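Local coordinates for protein nucleoside permease NupG (Escherichia coli K-12, PDB 7DLA) that carries purine and pyrimidine nucleosides across the inner membrane together with protons, driven by the proton motive force, at residues G41-S46 with E93-V98; G48-F53 with N102-M107; S217-A222 with C358-I363. The protein carries 1 engineered substitution. One frame throughout, in Å; residues are numbered along the deposited sequence.

Contact 1 (G41-S46 with E93-V98); sequences GAVYSS and EAMFLV
Met95 meets Val43 where segments 41-46 and 93-98, parts of helices 37-64 and 92-122, run side by side, their axes 8.4 Å apart at the closest and 13° from parallel. The CB of Met95 lies 3.8 Å from CG2 of Val43, and its CG also rests against both valine methyls before bends in the methionine chain carry the sulfur end away. One residue on, Phe96 gives its backbone as well as its ring: CG2 of Val43 comes to 3.4 Å from N of Phe96. The benzyl group stands with CG anti to the backbone N (chi1 158°), which swings the ring across as a knob among Ala42, Val43, Ser45 and Ser46. Its edge faces the carbonyl of Ala42, with CD2 of Phe96 near O of Ala42 and the oxygen in the plane of the ring. That same oxygen accepts a 2.5 Å hydrogen bond from OG of Ser45, the donor standing above the carbonyl plane, and so it has a polar partner of its own besides the C-H edge. An alanine here takes the ring away, and the hole among these four residues would probably be left unfilled. Helix 25-32 packs along this pair of helices, Met29 touching both Val43 and Met95 and Tyr28 touching Met95, while helix 68-86 meets helix 92-122 at Val98.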
# COMPACT_ATOMS: atom_id res chain seq x y z
N GLY A 41 11.75 8.60 -3.46
CA GLY A 41 11.78 7.25 -2.90
C GLY A 41 11.98 7.26 -1.40
O GLY A 41 11.38 6.46 -0.68
N ALA A 42 12.81 8.18 -0.89
CA ALA A 42 12.97 8.31 0.55
C ALA A 42 11.79 9.00 1.21
O ALA A 42 11.65 8.93 2.43
CB ALA A 42 14.25 9.07 0.87
N VAL A 43 10.94 9.70 0.45
CA VAL A 43 9.72 10.24 1.03
C VAL A 43 8.67 9.14 1.19
O VAL A 43 8.06 9.00 2.25
CB VAL A 43 9.20 11.47 0.21
CG1 VAL A 43 7.70 11.70 0.36
CG2 VAL A 43 9.89 12.74 0.68
N TYR A 44 8.55 8.27 0.19
CA TYR A 44 7.63 7.14 0.28
C TYR A 44 8.16 6.03 1.20
O TYR A 44 7.38 5.19 1.66
CB TYR A 44 7.41 6.57 -1.12
CG TYR A 44 6.34 7.19 -2.02
CD1 TYR A 44 5.08 7.57 -1.56
CD2 TYR A 44 6.63 7.42 -3.36
CE1 TYR A 44 4.12 8.16 -2.45
CE2 TYR A 44 5.70 8.01 -4.24
CZ TYR A 44 4.46 8.37 -3.79
OH TYR A 44 3.61 8.91 -4.72
N SER A 45 9.47 6.03 1.49
CA SER A 45 10.02 5.10 2.48
C SER A 45 9.39 5.30 3.87
O SER A 45 9.34 4.37 4.68
CB SER A 45 11.53 5.28 2.52
OG SER A 45 11.88 6.51 3.14
N SER A 46 8.92 6.52 4.16
CA SER A 46 8.46 6.82 5.52
C SER A 46 7.25 5.96 5.88
O SER A 46 7.09 5.58 7.05
CB SER A 46 8.15 8.31 5.65
OG SER A 46 7.53 8.80 4.48
N GLU A 93 13.61 17.27 2.31
CA GLU A 93 13.77 16.92 3.71
C GLU A 93 12.48 17.21 4.48
O GLU A 93 12.03 16.40 5.31
CB GLU A 93 14.95 17.70 4.30
CG GLU A 93 15.14 19.08 3.62
CD GLU A 93 15.99 19.07 2.34
OE1 GLU A 93 16.76 20.03 2.17
OE2 GLU A 93 15.92 18.12 1.52
N ALA A 94 11.85 18.35 4.18
CA ALA A 94 10.57 18.70 4.78
C ALA A 94 9.46 17.76 4.33
O ALA A 94 8.63 17.35 5.14
CB ALA A 94 10.20 20.13 4.43
N MET A 95 9.41 17.45 3.03
CA MET A 95 8.42 16.49 2.56
C MET A 95 8.55 15.18 3.32
O MET A 95 7.55 14.62 3.78
CB MET A 95 8.57 16.26 1.06
CG MET A 95 7.35 15.58 0.45
SD MET A 95 5.81 16.51 0.85
CE MET A 95 5.59 17.49 -0.63
N PHE A 96 9.78 14.68 3.46
CA PHE A 96 9.98 13.41 4.16
C PHE A 96 9.52 13.54 5.60
O PHE A 96 8.84 12.65 6.12
CB PHE A 96 11.46 12.97 4.08
CG PHE A 96 11.89 12.00 5.18
CD1 PHE A 96 12.33 12.44 6.42
CD2 PHE A 96 11.90 10.62 4.93
CE1 PHE A 96 12.73 11.53 7.41
CE2 PHE A 96 12.31 9.71 5.90
CZ PHE A 96 12.72 10.17 7.15
N LEU A 97 9.83 14.66 6.26
CA LEU A 97 9.52 14.75 7.68
C LEU A 97 8.01 14.90 7.87
O LEU A 97 7.41 14.31 8.79
CB LEU A 97 10.29 15.92 8.30
CG LEU A 97 10.40 16.07 9.82
CD1 LEU A 97 9.08 16.25 10.62
CD2 LEU A 97 11.26 14.95 10.38
N VAL A 98 7.37 15.65 6.98
CA VAL A 98 5.94 15.88 7.09
C VAL A 98 5.16 14.62 6.73
O VAL A 98 4.21 14.23 7.44
CB VAL A 98 5.55 17.12 6.24
CG1 VAL A 98 5.29 16.82 4.76
CG2 VAL A 98 4.36 17.79 6.86

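Contact 2 (G48-F53 with N102-M107); sequences GIAAVF and NSFAYM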
# COMPACT_ATOMS: atom_id res chain seq x y z
N GLY A 48 6.98 2.90 5.24
CA GLY A 48 7.61 1.73 5.83
C GLY A 48 8.13 1.99 7.23
O GLY A 48 7.86 1.23 8.15
N ILE A 49 8.91 3.07 7.40
CA ILE A 49 9.40 3.36 8.75
C ILE A 49 8.27 3.36 9.77
O ILE A 49 8.36 2.73 10.82
CB ILE A 49 10.19 4.69 8.86
CG1 ILE A 49 11.46 4.76 7.98
CG2 ILE A 49 10.50 5.00 10.32
CD1 ILE A 49 11.34 5.48 6.67
N ALA A 50 7.19 4.08 9.47
CA ALA A 50 6.04 4.11 10.37
C ALA A 50 5.40 2.74 10.51
O ALA A 50 4.89 2.39 11.58
CB ALA A 50 5.01 5.10 9.84
N ALA A 51 5.39 1.96 9.43
CA ALA A 51 4.60 0.74 9.39
C ALA A 51 5.25 -0.34 10.22
O ALA A 51 4.57 -1.19 10.80
CB ALA A 51 4.42 0.28 7.95
N VAL A 52 6.58 -0.33 10.30
CA VAL A 52 7.23 -1.43 11.00
C VAL A 52 6.84 -1.46 12.47
O VAL A 52 6.68 -2.54 13.05
CB VAL A 52 8.75 -1.35 10.81
CG1 VAL A 52 9.08 -1.22 9.34
CG2 VAL A 52 9.29 -0.21 11.60
N PHE A 53 6.67 -0.30 13.12
CA PHE A 53 6.38 -0.40 14.55
C PHE A 53 5.18 0.37 15.05
O PHE A 53 4.70 0.03 16.14
CB PHE A 53 7.60 -0.01 15.41
CG PHE A 53 8.16 1.36 15.16
CD1 PHE A 53 7.56 2.50 15.70
CD2 PHE A 53 9.36 1.52 14.48
CE1 PHE A 53 8.11 3.75 15.51
CE2 PHE A 53 9.92 2.77 14.28
CZ PHE A 53 9.30 3.88 14.80
N ASN A 102 2.77 12.08 9.10
CA ASN A 102 1.44 11.70 8.63
C ASN A 102 1.28 10.19 8.65
O ASN A 102 0.24 9.68 9.07
CB ASN A 102 1.18 12.24 7.22
CG ASN A 102 -0.24 11.96 6.72
OD1 ASN A 102 -1.22 12.56 7.19
ND2 ASN A 102 -0.36 11.05 5.76
N SER A 103 2.31 9.45 8.23
CA SER A 103 2.24 7.99 8.22
C SER A 103 2.27 7.43 9.63
O SER A 103 1.54 6.49 9.94
CB SER A 103 3.38 7.37 7.42
OG SER A 103 3.35 7.78 6.08
N PHE A 104 3.12 7.97 10.49
CA PHE A 104 3.15 7.52 11.87
C PHE A 104 1.76 7.61 12.47
O PHE A 104 1.37 6.75 13.27
CB PHE A 104 4.13 8.38 12.67
CG PHE A 104 5.43 7.69 12.97
CD1 PHE A 104 6.36 7.46 11.95
CD2 PHE A 104 5.73 7.28 14.24
CE1 PHE A 104 7.57 6.83 12.22
CE2 PHE A 104 6.94 6.64 14.51
CZ PHE A 104 7.86 6.43 13.49
N ALA A 105 0.99 8.61 12.07
CA ALA A 105 -0.41 8.72 12.49
C ALA A 105 -1.35 7.85 11.66
O ALA A 105 -2.30 7.28 12.20
CB ALA A 105 -0.87 10.17 12.42
N TYR A 106 -1.09 7.71 10.37
CA TYR A 106 -2.06 7.08 9.49
C TYR A 106 -1.98 5.57 9.49
O TYR A 106 -3.02 4.91 9.44
CB TYR A 106 -1.90 7.59 8.07
CG TYR A 106 -2.93 6.99 7.15
CD1 TYR A 106 -2.71 5.78 6.51
CD2 TYR A 106 -4.17 7.57 7.04
CE1 TYR A 106 -3.67 5.25 5.69
CE2 TYR A 106 -5.14 7.03 6.25
CZ TYR A 106 -4.89 5.88 5.58
OH TYR A 106 -5.90 5.38 4.80
N MET A 107 -0.77 5.02 9.45
CA MET A 107 -0.56 3.58 9.43
C MET A 107 -1.33 2.84 10.52
O MET A 107 -2.01 1.85 10.21
CB MET A 107 0.95 3.33 9.55
CG MET A 107 1.73 3.57 8.28
SD MET A 107 0.81 3.70 6.74
CE MET A 107 0.09 2.09 6.52
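At Ala50 and Phe104, whose CA atoms are 4.7 Å apart, segments 48-53 and 102-107 of helices 37-64 and 92-122 run in the same general direction, their axes 8.2 Å apart at the closest and crossing at -38°. The methyl of Ala50 points at the other helix and touches three residues there. Its CB lies 3.4 Å from CD1 of Phe104 and also rests on CB of Ser103. On the other side of Ser103 in sequence terms, Met107 brings its CG to 3.9 Å from CB of Ala50; that CG is anti to its own carbonyl carbon, after which the chain bends at both remaining torsions, and it also sits against Ala51. The Phe104 ring has CD1 by Ala50 and CZ by Phe53. Ile49 comes to its edge, CG2 lying 3.9 Å from CE1 of Phe104. Phe53 is one turn on from Ile49. Its CG takes the place between the backbone N and the carbonyl carbon (chi1 57°), which brings its CE1 and CZ up to CE2 and CZ of Phe104. The ring centroids of Phe53 and Phe104 are 5.2 Å apart and their planes stand at 74°. The side-chain contacts are carbon to carbon; the Ser103 hydroxyl is hydrogen-bonded to Ile99 O on its own helix. The contact joins the second and fourth transmembrane helices within the N-terminal six-helix bundle of the major facilitator fold, in which the fourth helix typically borders the central cavity.

Contact 3 (S217-A222 with C358-I363); sequences SMLLGA and CILGGI
Leu360 reaches over to helix 208-222 and presses its CD2 methyl against Met218 and Leu219. CG of Leu360 is anti to the backbone N (chi1 152°), and this torsion carries the branched end to helix 208-222. Met218 comes to it with an extended chain, straight through chi1 and chi2, that turns only at the sulfur (chi3 88°); the turn sets its CE 4.0 Å from CD2 of Leu360, the two side chains crossing at about a right angle. Leu219 starts out away from the other helix; its CG is anti to the carbonyl carbon, and the CD2 branch ends 3.9 Å from CD2 of Leu360. These are the seventh and eleventh transmembrane helices of the major facilitator fold, both in its C-terminal half, and their backbones come close here, consistent with glycine at position 361. Ala222 and Gly361 have CA atoms 3.9 Å apart, and CA of Gly361 offers a C-H to O of Ala222 at 3.3 Å, with 157° at the hydrogen. A CB on Gly361 would probably be too close to that oxygen. The methyl of Ala222 lies against the Gly361 backbone and 4.0 Å from CG of Leu360, bridging the glycine contact and the leucine cluster. Beyond the pair, helix 380-402 flanks helix 208-222: Leu394 touches Leu219, and the Tyr390 hydroxyl is hydrogen-bonded to the Leu219 carbonyl oxygen.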
# COMPACT_ATOMS: atom_id res chain seq x y z
N SER A 217 10.90 -12.68 1.51
CA SER A 217 9.68 -11.91 1.52
C SER A 217 10.00 -10.43 1.55
O SER A 217 9.31 -9.62 0.93
CB SER A 217 8.82 -12.35 2.69
OG SER A 217 8.32 -13.64 2.43
N MET A 218 11.10 -10.08 2.20
CA MET A 218 11.56 -8.70 2.15
C MET A 218 11.99 -8.32 0.74
O MET A 218 11.63 -7.26 0.23
CB MET A 218 12.72 -8.51 3.10
CG MET A 218 13.22 -7.11 3.03
SD MET A 218 14.46 -6.96 4.28
CE MET A 218 15.85 -7.52 3.29
N LEU A 219 12.78 -9.19 0.11
CA LEU A 219 13.34 -8.86 -1.19
C LEU A 219 12.23 -8.71 -2.21
O LEU A 219 12.28 -7.81 -3.05
CB LEU A 219 14.32 -9.93 -1.62
CG LEU A 219 15.67 -9.82 -0.94
CD1 LEU A 219 16.67 -10.60 -1.75
CD2 LEU A 219 16.06 -8.34 -0.79
N LEU A 220 11.22 -9.59 -2.14
CA LEU A 220 10.06 -9.51 -3.03
C LEU A 220 9.19 -8.30 -2.71
O LEU A 220 8.70 -7.63 -3.62
CB LEU A 220 9.25 -10.80 -2.93
CG LEU A 220 7.93 -11.01 -3.71
CD1 LEU A 220 6.77 -10.16 -3.22
CD2 LEU A 220 8.14 -10.76 -5.17
N GLY A 221 8.94 -8.04 -1.41
CA GLY A 221 8.11 -6.92 -1.03
C GLY A 221 8.71 -5.59 -1.42
O GLY A 221 7.99 -4.61 -1.61
N ALA A 222 10.03 -5.53 -1.55
CA ALA A 222 10.62 -4.25 -1.93
C ALA A 222 10.02 -3.73 -3.23
O ALA A 222 9.79 -2.53 -3.37
CB ALA A 222 12.13 -4.36 -2.03
N CYS A 358 9.24 -2.22 2.23
CA CYS A 358 8.92 -0.87 1.76
C CYS A 358 10.13 0.03 1.86
O CYS A 358 10.48 0.71 0.90
CB CYS A 358 7.76 -0.28 2.56
SG CYS A 358 6.97 1.28 1.90
N ILE A 359 10.74 0.12 3.04
CA ILE A 359 11.88 1.02 3.18
C ILE A 359 12.94 0.70 2.15
O ILE A 359 13.41 1.59 1.41
CB ILE A 359 12.44 0.96 4.61
CG1 ILE A 359 11.29 0.99 5.61
CG2 ILE A 359 13.38 2.09 4.83
CD1 ILE A 359 11.67 0.55 6.99
N LEU A 360 13.30 -0.58 2.04
CA LEU A 360 14.38 -0.94 1.13
C LEU A 360 13.99 -0.64 -0.31
O LEU A 360 14.74 0.03 -1.04
CB LEU A 360 14.74 -2.41 1.33
CG LEU A 360 15.32 -3.18 0.15
CD1 LEU A 360 16.73 -2.72 -0.13
CD2 LEU A 360 15.33 -4.68 0.48
N GLY A 361 12.79 -1.07 -0.73
CA GLY A 361 12.34 -0.78 -2.09
C GLY A 361 12.25 0.71 -2.38
O GLY A 361 12.75 1.19 -3.40
N GLY A 362 11.58 1.46 -1.52
CA GLY A 362 11.44 2.89 -1.71
C GLY A 362 12.76 3.56 -1.98
O GLY A 362 12.94 4.22 -3.02
N ILE A 363 13.72 3.37 -1.06
CA ILE A 363 15.02 4.01 -1.21
C ILE A 363 15.73 3.54 -2.49
O ILE A 363 16.19 4.36 -3.30
CB ILE A 363 15.89 3.75 0.03
CG1 ILE A 363 15.53 4.73 1.15
CG2 ILE A 363 17.38 3.77 -0.32
CD1 ILE A 363 16.55 4.74 2.26

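How the contacts relate
Contacts 1 and 2 join the same helices, 37-64 and 92-122, at successive levels, whereas contact 3 pairs 208-222 with 342-371 in the other half of the transporter. Contact 1, nearer the periplasmic ends, is the buried one; contacts 2 and 3 are only partly buried, although they lie closer to the chain's centre. Their chemistry differs: serines and a carbonyl accompany the phenylalanine in contact 1, aromatic and aliphatic groups make contact 2, and contact 3 combines a glycine backbone approach with a leucine-methionine cluster. The halves also touch here, helix 37-64 packing on helix 342-371: Ile359 touches Ser45 of contact 1 and Ile49 and Val52 of contact 2.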